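Putative sarcosine dimethylglycine methyltransferase (Galdieria sulphuraria, PDB 2O57) probably transfers methyl groups from S-adenosylmethionine to sarcosine and dimethylglycine. Local coordinates at residues R34-F37 with H38-G42; S163-K166 with L167-F170; K246-L249 with I250-S254. All blocks are in the same frame, centred on the assembly; numbering follows the deposited sequence.

The three contacts come in series along the chain, each within a helix or at one of its ends. Contact 1 is the C-terminal end of helix 27-40, contact 2 the start of helix 166-176 after strand 151-157, and contact 3 the end of helix 235-251 with the turn into helix 253-256. Contacts 1 and 3 touch, their centres about 13 Å apart: Phe35 and Val39 lie against Glu248, Leu249 and Arg252, joining helices 27-40 and 235-251 on one side of the chain. Contact 2 lies separately in the methyltransferase domain, across the chain's centre, about 28 Å from contact 1 and about 34 Å from contact 3, centre to centre.

Contact 1: residues R34-F37 with H38-G42; sequences RFYF and HVWGG
The backbone of Arg34-Phe37 hands its carbonyls to the amides four residues on, the bond of Val39 N to Phe35 O being weak and that of Trp40 N to Tyr36 O the straightest (2.8 Å, 161° at the hydrogen), until Gly41 N closes on Phe37 O and Gly41 turns out of the helix with a positive phi of 58°. On one flank the Trp40 indole swings back along the helix because its CG stands beside the backbone N (chi1 -63°). Its CZ3 comes 3.5 Å from Tyr36 CD1, the two rings meeting rim to rim. Its six-membered ring points its edge at the face of Phe35, an offset edge-to-face pair with perpendicular planes and centroids 5.9 Å apart. Val39 CG1 lies over the centre of the indole, 3.4 Å above its plane, while CG2 reaches the Phe35 ring at CE1 (4.0 Å). On another flank Gly41 CA sits over the Phe37 face in a CH-pi contact, 4.2 Å from the ring centroid; Arg120 also meets that ring, by cation-pi. The helix end is thus held by backbone bonds together with an aromatic cluster of Phe35, Tyr36 and Trp40, whose Phe35 and Tyr36 rings meet Val245, Leu249 and Met268.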
loop_
_atom_site.group_PDB
_atom_site.type_symbol
_atom_site.label_atom_id
_atom_site.label_comp_id
_atom_site.label_asym_id
_atom_site.label_seq_id
_atom_site.Cartn_x
_atom_site.Cartn_y
_atom_site.Cartn_z
ATOM N N ARG A 34 10.138 -6.080 -27.325
ATOM C CA ARG A 34 10.637 -7.329 -27.897
ATOM C C ARG A 34 11.290 -8.217 -26.813
ATOM O O ARG A 34 11.118 -9.454 -26.832
ATOM C CB ARG A 34 11.663 -7.071 -29.003
ATOM C CG ARG A 34 11.068 -6.443 -30.288
ATOM C CD ARG A 34 12.169 -6.292 -31.332
ATOM N NE ARG A 34 11.670 -5.802 -32.623
ATOM C CZ ARG A 34 12.453 -5.589 -33.677
ATOM N NH1 ARG A 34 13.782 -5.797 -33.601
ATOM N NH2 ARG A 34 11.925 -5.177 -34.802
ATOM N N PHE A 35 12.064 -7.587 -25.927
ATOM C CA PHE A 35 12.681 -8.281 -24.804
ATOM C C PHE A 35 11.629 -8.852 -23.866
ATOM O O PHE A 35 11.662 -10.021 -23.571
ATOM C CB PHE A 35 13.684 -7.414 -24.025
ATOM C CG PHE A 35 14.079 -8.023 -22.678
ATOM C CD1 PHE A 35 14.950 -9.130 -22.618
ATOM C CD2 PHE A 35 13.593 -7.492 -21.486
ATOM C CE1 PHE A 35 15.314 -9.701 -21.380
ATOM C CE2 PHE A 35 13.932 -8.042 -20.247
ATOM C CZ PHE A 35 14.789 -9.156 -20.190
ATOM N N TYR A 36 10.693 -8.031 -23.393
ATOM C CA TYR A 36 9.668 -8.547 -22.465
ATOM C C TYR A 36 8.779 -9.607 -23.120
ATOM O O TYR A 36 8.453 -10.656 -22.524
ATOM C CB TYR A 36 8.795 -7.408 -22.001
ATOM C CG TYR A 36 9.380 -6.589 -20.876
ATOM C CD1 TYR A 36 9.339 -7.056 -19.550
ATOM C CD2 TYR A 36 10.001 -5.362 -21.137
ATOM C CE1 TYR A 36 9.850 -6.282 -18.501
ATOM C CE2 TYR A 36 10.534 -4.591 -20.098
ATOM C CZ TYR A 36 10.439 -5.057 -18.787
ATOM O OH TYR A 36 10.947 -4.293 -17.761
ATOM N N PHE A 37 8.369 -9.341 -24.351
ATOM C CA PHE A 37 7.598 -10.340 -25.067
ATOM C C PHE A 37 8.384 -11.642 -25.243
ATOM O O PHE A 37 7.826 -12.712 -25.163
ATOM C CB PHE A 37 7.096 -9.776 -26.426
ATOM C CG PHE A 37 6.170 -10.694 -27.153
ATOM C CD1 PHE A 37 4.829 -10.785 -26.786
ATOM C CD2 PHE A 37 6.644 -11.496 -28.187
ATOM C CE1 PHE A 37 3.946 -11.662 -27.483
ATOM C CE2 PHE A 37 5.796 -12.362 -28.875
ATOM C CZ PHE A 37 4.438 -12.453 -28.517
ATOM N N HIS A 38 9.682 -11.559 -25.498
ATOM C CA HIS A 38 10.483 -12.776 -25.764
ATOM C C HIS A 38 10.427 -13.698 -24.546
ATOM O O HIS A 38 10.341 -14.898 -24.684
ATOM C CB HIS A 38 11.927 -12.413 -26.065
ATOM C CG HIS A 38 12.859 -13.596 -26.171
ATOM N ND1 HIS A 38 12.855 -14.458 -27.251
ATOM C CD2 HIS A 38 13.814 -14.063 -25.324
ATOM C CE1 HIS A 38 13.777 -15.390 -27.076
ATOM N NE2 HIS A 38 14.367 -15.178 -25.912
ATOM N N VAL A 39 10.488 -13.116 -23.355
ATOM C CA VAL A 39 10.581 -13.935 -22.138
ATOM C C VAL A 39 9.201 -14.305 -21.609
ATOM O O VAL A 39 8.954 -15.454 -21.255
ATOM C CB VAL A 39 11.485 -13.255 -21.046
ATOM C CG1 VAL A 39 11.610 -14.138 -19.774
ATOM C CG2 VAL A 39 12.900 -12.899 -21.624
ATOM N N TRP A 40 8.293 -13.340 -21.588
ATOM C CA TRP A 40 7.003 -13.492 -20.903
ATOM C C TRP A 40 5.775 -13.456 -21.837
ATOM O O TRP A 40 4.621 -13.518 -21.368
ATOM C CB TRP A 40 6.879 -12.423 -19.803
ATOM C CG TRP A 40 7.948 -12.607 -18.724
ATOM C CD1 TRP A 40 7.985 -13.575 -17.766
ATOM C CD2 TRP A 40 9.118 -11.807 -18.537
ATOM N NE1 TRP A 40 9.117 -13.437 -16.988
ATOM C CE2 TRP A 40 9.822 -12.346 -17.434
ATOM C CE3 TRP A 40 9.633 -10.663 -19.185
ATOM C CZ2 TRP A 40 11.022 -11.792 -16.975
ATOM C CZ3 TRP A 40 10.851 -10.115 -18.727
ATOM C CH2 TRP A 40 11.517 -10.669 -17.629
ATOM N N GLY A 41 6.015 -13.360 -23.159
ATOM C CA GLY A 41 4.919 -13.479 -24.136
ATOM C C GLY A 41 3.813 -12.452 -23.907
ATOM O O GLY A 41 4.052 -11.285 -23.530
ATOM N N GLY A 42 2.589 -12.868 -24.142
ATOM C CA GLY A 42 1.476 -11.943 -24.111
ATOM C C GLY A 42 0.844 -11.779 -22.762
ATOM O O GLY A 42 -0.216 -11.165 -22.649
HETATM O O HOH W 1 5.259 -9.865 -21.670
#

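Contact 2: residues S163-K166 with L167-F170; sequences SPDK and LKVF
Leu167 begins the segment with its amide giving a hydrogen bond to water 2, which in turn donates to Asp165 OD2 (2.8 Å), so the carboxylate reaches this first-turn N-H through a solvent bridge. At Lys168 the reach is direct: its N donates to the same OD2 at 3.2 Å, arriving from above the carboxylate plane, while CB rests 3.4 Å from Asp165 CG. Asp165 gets there with CG anti to its own N (chi1 -153°), which folds the acid back over the helix start. Val169 follows, its N bonded to Asp165 O at 3.2 Å and 166° and its CG2 tight against Ser163 OG (3.1 Å). That hydroxyl donates to Pro164 O in the carbonyl plane; an alanine here removes it, which would probably leave the loop before the helix less firmly held and open a gap beside Val169 CG2. Phe170 N donates to Lys166 O at 3.1 Å, and the same oxygen lies at the edge of the Phe170 ring, whose other neighbours include Phe160 and Tyr217, both edge-to-face. Asp165 is thus the N-cap of helix 166-176, which follows strand 151-157 in the Rossmann-like methyltransferase domain.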
loop_
_atom_site.group_PDB
_atom_site.type_symbol
_atom_site.label_atom_id
_atom_site.label_comp_id
_atom_site.label_asym_id
_atom_site.label_seq_id
_atom_site.Cartn_x
_atom_site.Cartn_y
_atom_site.Cartn_z
ATOM N N SER A 163 2.980 9.352 -20.061
ATOM C CA SER A 163 2.027 10.330 -20.505
ATOM C C SER A 163 2.475 11.729 -20.145
ATOM O O SER A 163 2.752 12.024 -18.973
ATOM C CB SER A 163 0.678 10.051 -19.862
ATOM O OG SER A 163 -0.343 10.639 -20.618
ATOM N N PRO A 164 2.592 12.604 -21.159
ATOM C CA PRO A 164 2.638 13.984 -20.733
ATOM C C PRO A 164 1.194 14.433 -20.458
ATOM O O PRO A 164 0.238 13.629 -20.586
ATOM C CB PRO A 164 3.253 14.718 -21.933
ATOM C CG PRO A 164 2.885 13.868 -23.145
ATOM C CD PRO A 164 2.664 12.441 -22.626
ATOM N N ASP A 165 1.037 15.688 -20.095
ATOM C CA ASP A 165 -0.252 16.227 -19.758
ATOM C C ASP A 165 -1.023 15.344 -18.786
ATOM O O ASP A 165 -2.098 14.855 -19.090
ATOM C CB ASP A 165 -1.060 16.538 -21.013
ATOM C CG ASP A 165 -2.056 17.633 -20.781
ATOM O OD1 ASP A 165 -2.594 18.155 -21.777
ATOM O OD2 ASP A 165 -2.297 17.965 -19.589
ATOM N N LYS A 166 -0.443 15.154 -17.609
ATOM C CA LYS A 166 -1.078 14.395 -16.518
ATOM C C LYS A 166 -2.427 14.970 -16.108
ATOM O O LYS A 166 -3.323 14.202 -15.765
ATOM C CB LYS A 166 -0.152 14.278 -15.297
ATOM C CG LYS A 166 1.242 13.656 -15.545
ATOM C CD LYS A 166 1.248 12.143 -15.508
ATOM C CE LYS A 166 2.687 11.588 -15.381
ATOM N NZ LYS A 166 3.491 11.868 -16.599
ATOM N N LEU A 167 -2.586 16.300 -16.126
ATOM C CA LEU A 167 -3.893 16.885 -15.810
ATOM C C LEU A 167 -4.953 16.376 -16.803
ATOM O O LEU A 167 -6.028 15.984 -16.414
ATOM C CB LEU A 167 -3.887 18.425 -15.773
ATOM C CG LEU A 167 -5.255 19.100 -15.490
ATOM C CD1 LEU A 167 -5.905 18.608 -14.167
ATOM C CD2 LEU A 167 -5.252 20.667 -15.591
ATOM N N LYS A 168 -4.666 16.440 -18.094
ATOM C CA LYS A 168 -5.619 15.942 -19.089
ATOM C C LYS A 168 -5.968 14.445 -18.921
ATOM O O LYS A 168 -7.138 14.076 -19.052
ATOM C CB LYS A 168 -5.121 16.262 -20.508
ATOM C CG LYS A 168 -6.105 15.923 -21.622
ATOM C CD LYS A 168 -7.465 16.607 -21.435
ATOM C CE LYS A 168 -8.329 16.337 -22.676
ATOM N NZ LYS A 168 -9.685 16.877 -22.486
ATOM N N VAL A 169 -4.967 13.614 -18.587
ATOM C CA VAL A 169 -5.170 12.187 -18.229
ATOM C C VAL A 169 -6.214 12.055 -17.124
ATOM O O VAL A 169 -7.217 11.365 -17.279
ATOM C CB VAL A 169 -3.848 11.505 -17.772
ATOM C CG1 VAL A 169 -4.085 10.031 -17.365
ATOM C CG2 VAL A 169 -2.791 11.596 -18.889
ATOM N N PHE A 170 -5.998 12.751 -16.024
ATOM C CA PHE A 170 -6.946 12.672 -14.916
ATOM C C PHE A 170 -8.319 13.270 -15.273
ATOM O O PHE A 170 -9.324 12.766 -14.820
ATOM C CB PHE A 170 -6.348 13.291 -13.631
ATOM C CG PHE A 170 -5.428 12.351 -12.895
ATOM C CD1 PHE A 170 -5.953 11.360 -12.028
ATOM C CD2 PHE A 170 -4.051 12.464 -13.035
ATOM C CE1 PHE A 170 -5.098 10.464 -11.367
ATOM C CE2 PHE A 170 -3.184 11.613 -12.359
ATOM C CZ PHE A 170 -3.703 10.593 -11.522
HETATM O O HOH W 2 -0.843 18.382 -17.274
#

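Contact 3: residues K246-L249 with I250-S254; sequences KAEL and IKRSS
Glu248 and Arg252, one helical turn apart, meet in a salt bridge in which a single carboxylate oxygen does the gripping: OE2 accepts from Arg252 NE at 2.7 Å and 160°, and more weakly from NH2 at 3.3 Å. The NE bond meets OE2 on its anti side, and the oxygen lies near the guanidinium plane, at its edge; the two flat groups are turned 61° against each other. Arg252 CG, beside the backbone N (chi1 -52°), lies 3.1 Å from Glu248 O, and the bend at chi2 then carries NE to OE2. The other oxygen, OE1, takes a hydrogen bond from water 3 at 2.6 Å, and Lys251 NZ donates to that water, so a second cation joins the carboxylate through solvent. This is an i to i+4 acid-base pair at the C-terminal end of a helix: Arg252 N still bonds to Glu248 O at 3.0 Å, but Arg252 is the first residue to leave helical angles, before the weakly bonded start of helix 253-256. Two residues earlier, the Lys246 and Ile250 side chains run alongside each other, NZ 4.0 Å from CD1. Further out, Arg252 NH1 forms a salt bridge with Glu255, which probably helps fix the guanidinium. Phe35, Val39 and Trp40 of helix 27-40 pack on Glu248, while Ser253 OG is hydrogen-bonded to Gln265 of helix 262-280.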
loop_
_atom_site.group_PDB
_atom_site.type_symbol
_atom_site.label_atom_id
_atom_site.label_comp_id
_atom_site.label_asym_id
_atom_site.label_seq_id
_atom_site.Cartn_x
_atom_site.Cartn_y
_atom_site.Cartn_z
ATOM N N LYS A 246 17.088 -6.492 -14.913
ATOM C CA LYS A 246 18.460 -6.348 -15.404
ATOM C C LYS A 246 19.198 -7.678 -15.449
ATOM O O LYS A 246 19.961 -7.933 -16.392
ATOM C CB LYS A 246 19.250 -5.325 -14.576
ATOM C CG LYS A 246 20.612 -4.966 -15.201
ATOM C CD LYS A 246 21.328 -3.796 -14.455
ATOM C CE LYS A 246 21.780 -4.277 -13.125
ATOM N NZ LYS A 246 23.061 -5.075 -13.303
ATOM N N ALA A 247 18.999 -8.507 -14.419
ATOM C CA ALA A 247 19.613 -9.835 -14.374
ATOM C C ALA A 247 19.114 -10.689 -15.556
ATOM O O ALA A 247 19.890 -11.383 -16.190
ATOM C CB ALA A 247 19.276 -10.529 -13.017
ATOM N N GLU A 248 17.810 -10.661 -15.815
ATOM C CA GLU A 248 17.241 -11.399 -16.961
ATOM C C GLU A 248 17.753 -10.891 -18.317
ATOM O O GLU A 248 18.026 -11.693 -19.230
ATOM C CB GLU A 248 15.697 -11.365 -16.938
ATOM C CG GLU A 248 15.089 -12.362 -17.943
ATOM C CD GLU A 248 15.263 -13.830 -17.518
ATOM O OE1 GLU A 248 15.622 -14.126 -16.346
ATOM O OE2 GLU A 248 15.079 -14.700 -18.377
ATOM N N LEU A 249 17.931 -9.586 -18.438
ATOM C CA LEU A 249 18.453 -9.002 -19.681
ATOM C C LEU A 249 19.903 -9.531 -19.927
ATOM O O LEU A 249 20.299 -9.861 -21.059
ATOM C CB LEU A 249 18.417 -7.474 -19.586
ATOM C CG LEU A 249 19.123 -6.647 -20.683
ATOM C CD1 LEU A 249 18.454 -6.965 -22.039
ATOM C CD2 LEU A 249 19.056 -5.155 -20.423
ATOM N N ILE A 250 20.687 -9.593 -18.858
ATOM C CA ILE A 250 22.074 -10.101 -18.956
ATOM C C ILE A 250 22.039 -11.593 -19.306
ATOM O O ILE A 250 22.764 -12.057 -20.208
ATOM C CB ILE A 250 22.868 -9.786 -17.656
ATOM C CG1 ILE A 250 23.175 -8.281 -17.619
ATOM C CG2 ILE A 250 24.157 -10.647 -17.576
ATOM C CD1 ILE A 250 23.658 -7.759 -16.219
ATOM N N LYS A 251 21.169 -12.330 -18.630
ATOM C CA LYS A 251 21.027 -13.766 -18.883
ATOM C C LYS A 251 20.744 -14.067 -20.364
ATOM O O LYS A 251 21.303 -15.023 -20.938
ATOM C CB LYS A 251 19.895 -14.331 -18.041
ATOM C CG LYS A 251 19.626 -15.802 -18.293
ATOM C CD LYS A 251 18.822 -16.472 -17.177
ATOM C CE LYS A 251 18.667 -17.972 -17.504
ATOM N NZ LYS A 251 17.444 -18.573 -16.844
ATOM N N ARG A 252 19.848 -13.276 -20.959
ATOM C CA ARG A 252 19.352 -13.542 -22.317
ATOM C C ARG A 252 20.075 -12.799 -23.430
ATOM O O ARG A 252 19.614 -12.812 -24.569
ATOM C CB ARG A 252 17.884 -13.145 -22.385
ATOM C CG ARG A 252 17.012 -13.753 -21.292
ATOM C CD ARG A 252 16.504 -15.064 -21.764
ATOM N NE ARG A 252 15.458 -15.565 -20.909
ATOM C CZ ARG A 252 14.753 -16.651 -21.168
ATOM N NH1 ARG A 252 14.986 -17.354 -22.281
ATOM N NH2 ARG A 252 13.814 -17.028 -20.313
ATOM N N SER A 253 21.171 -12.131 -23.097
ATOM C CA SER A 253 21.929 -11.265 -24.006
ATOM C C SER A 253 22.200 -11.835 -25.393
ATOM O O SER A 253 21.864 -11.200 -26.384
ATOM C CB SER A 253 23.273 -10.852 -23.386
ATOM O OG SER A 253 23.957 -9.960 -24.266
ATOM N N SER A 254 22.843 -12.995 -25.476
ATOM C CA SER A 254 23.208 -13.541 -26.788
ATOM C C SER A 254 21.962 -14.076 -27.534
ATOM O O SER A 254 21.820 -13.882 -28.739
ATOM C CB SER A 254 24.314 -14.592 -26.640
ATOM O OG SER A 254 23.843 -15.645 -25.843
HETATM O O HOH W 3 15.613 -16.736 -16.077
#